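Local coordinates for protein prephenate dehydratase:Amino acid-binding ACT (Brucella abortus, PDB 6VH5) that probably converts prephenate to phenylpyruvate, with loss of water and carbon dioxide, in phenylalanine biosynthesis, and binds phenylalanine at its ACT domain, at residues A263-H268 against R272-A277. Numbering follows the deposited sequence.
Sequences ADIEGH and RSVQLA
Val274, on the first turn of helix 272-283, provides nearly all of the helix side of this contact, its two methyl groups meeting different parts of the chain that leads out of strand 258-266. One branch, CG1, comes to 3.9 Å from Ile265 CD1, the far end of the isoleucine chain. That end gets there because Ile265 CG1 stands between the backbone N and the carbonyl carbon (chi1 60°) and CD1 is then fully extended from it, which carries CD1 from the strand toward the helix. A buried, wholly apolar isoleucine suits this place between the sheet and both helices, where it meets Phe219 of strand 215-224 and Phe237 of helix 229-240 as well as Val274; Ala277, almost one turn beyond Val274, touches the same Phe237.

Sheet and helices together form the ACT domain, a βαββαβ fold with two helices laid against one face of a four-stranded antiparallel sheet; the contact lies where its third strand turns into its second helix.

The other valine branch, CG2, rests 3.8 Å from the CA of Gly267. Having no side chain, glycine lets the backbone come this close to the methyl, and phi 163° with psi 162° is a conformation that it adopts readily and other residues rarely do.

Where the loop continues, its backbone meets the valine through a carbonyl oxygen: His268 O lies 3.2 Å from Val274 CB, 3.6 Å from its CG1 and 3.5 Å from its CG2, facing the fork in van der Waals contact, with no hydrogen bond joining the two segments. The side chain of His268 leaves its CA pointing away from the helix, and both ring nitrogens are held: ND1 accepts from the backbone N-H of Glu270 and NE2 donates to the carbonyl oxygen of Ala206, a pairing of roles that histidine can fill.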
loop_
_atom_site.group_PDB
_atom_site.type_symbol
_atom_site.label_atom_id
_atom_site.label_comp_id
_atom_site.label_asym_id
_atom_site.label_seq_id
_atom_site.Cartn_x
_atom_site.Cartn_y
_atom_site.Cartn_z
ATOM N N ALA A 263 9.487 12.355 0.119
ATOM C CA ALA A 263 10.805 12.194 -0.478
ATOM C C ALA A 263 11.852 11.821 0.561
ATOM O O ALA A 263 11.790 12.268 1.711
ATOM C CB ALA A 263 11.243 13.479 -1.198
ATOM N N ASP A 264 12.800 10.987 0.139
ATOM C CA ASP A 264 14.023 10.694 0.876
ATOM C C ASP A 264 15.197 11.173 0.027
ATOM O O ASP A 264 15.227 10.916 -1.182
ATOM C CB ASP A 264 14.199 9.188 1.140
ATOM C CG ASP A 264 13.086 8.564 1.997
ATOM O OD1 ASP A 264 12.180 9.265 2.507
ATOM O OD2 ASP A 264 13.140 7.324 2.156
ATOM N N ILE A 265 16.159 11.863 0.645
ATOM C CA ILE A 265 17.432 12.173 0.001
ATOM C C ILE A 265 18.542 11.621 0.891
ATOM O O ILE A 265 18.366 11.399 2.096
ATOM C CB ILE A 265 17.661 13.688 -0.261
ATOM C CG1 ILE A 265 17.631 14.462 1.048
ATOM C CG2 ILE A 265 16.639 14.276 -1.242
ATOM C CD1 ILE A 265 17.820 15.927 0.877
ATOM N N GLU A 266 19.691 11.383 0.275
ATOM C CA GLU A 266 20.904 10.977 0.979
ATOM C C GLU A 266 21.709 12.242 1.253
ATOM O O GLU A 266 22.321 12.815 0.350
ATOM C CB GLU A 266 21.670 9.945 0.158
ATOM C CG GLU A 266 20.844 8.669 -0.045
ATOM C CD GLU A 266 21.529 7.591 -0.871
ATOM O OE1 GLU A 266 22.284 7.913 -1.821
ATOM O OE2 GLU A 266 21.307 6.403 -0.554
ATOM N N GLY A 267 21.660 12.700 2.488
ATOM C CA GLY A 267 22.291 13.931 2.901
ATOM C C GLY A 267 21.731 14.395 4.225
ATOM O O GLY A 267 20.674 13.952 4.682
ATOM N N HIS A 268 22.484 15.284 4.866
ATOM C CA HIS A 268 22.181 15.931 6.127
ATOM C C HIS A 268 21.878 17.410 5.903
ATOM O O HIS A 268 22.554 18.057 5.097
ATOM C CB HIS A 268 23.360 15.785 7.093
ATOM C CG HIS A 268 23.041 16.184 8.497
ATOM N ND1 HIS A 268 22.884 17.497 8.880
ATOM C CD2 HIS A 268 22.826 15.437 9.606
ATOM C CE1 HIS A 268 22.602 17.543 10.171
ATOM N NE2 HIS A 268 22.566 16.306 10.632
ATOM N N ARG A 272 26.484 21.742 3.185
ATOM C CA ARG A 272 26.257 22.906 2.336
ATOM C C ARG A 272 25.420 22.546 1.118
ATOM O O ARG A 272 24.474 23.265 0.770
ATOM C CB ARG A 272 27.589 23.505 1.899
ATOM C CG ARG A 272 27.431 24.825 1.183
ATOM C CD ARG A 272 26.528 25.751 1.986
ATOM N NE ARG A 272 26.534 27.124 1.487
ATOM C CZ ARG A 272 25.615 28.033 1.804
ATOM N NH1 ARG A 272 24.611 27.701 2.611
ATOM N NH2 ARG A 272 25.687 29.264 1.309
ATOM N N SER A 273 25.745 21.421 0.473
ATOM C CA SER A 273 25.039 21.027 -0.739
ATOM C C SER A 273 23.557 20.803 -0.475
ATOM O O SER A 273 22.706 21.294 -1.227
ATOM C CB SER A 273 25.689 19.781 -1.326
ATOM O OG SER A 273 26.877 20.142 -2.022
ATOM N N VAL A 274 23.227 20.117 0.622
ATOM C CA VAL A 274 21.828 19.893 0.953
ATOM C C VAL A 274 21.167 21.200 1.358
ATOM O O VAL A 274 20.035 21.500 0.956
ATOM C CB VAL A 274 21.716 18.825 2.056
ATOM C CG1 VAL A 274 20.259 18.573 2.405
ATOM C CG2 VAL A 274 22.396 17.527 1.598
ATOM N N GLN A 275 21.880 22.012 2.134
ATOM C CA GLN A 275 21.373 23.321 2.528
ATOM C C GLN A 275 20.957 24.137 1.309
ATOM O O GLN A 275 19.883 24.751 1.297
ATOM C CB GLN A 275 22.449 24.045 3.334
ATOM C CG GLN A 275 21.987 25.154 4.221
ATOM C CD GLN A 275 23.154 25.826 4.932
ATOM O OE1 GLN A 275 23.353 27.033 4.809
ATOM N NE2 GLN A 275 23.951 25.040 5.645
ATOM N N LEU A 276 21.778 24.125 0.255
ATOM C CA LEU A 276 21.457 24.897 -0.941
ATOM C C LEU A 276 20.256 24.310 -1.677
ATOM O O LEU A 276 19.316 25.036 -2.026
ATOM C CB LEU A 276 22.669 24.940 -1.865
ATOM C CG LEU A 276 23.862 25.799 -1.481
ATOM C CD1 LEU A 276 25.007 25.539 -2.437
ATOM C CD2 LEU A 276 23.461 27.246 -1.538
ATOM N N ALA A 277 20.249 22.983 -1.872
ATOM C CA ALA A 277 19.128 22.331 -2.541
ATOM C C ALA A 277 17.815 22.607 -1.819
ATOM O O ALA A 277 16.824 23.004 -2.443
ATOM C CB ALA A 277 19.376 20.821 -2.620
#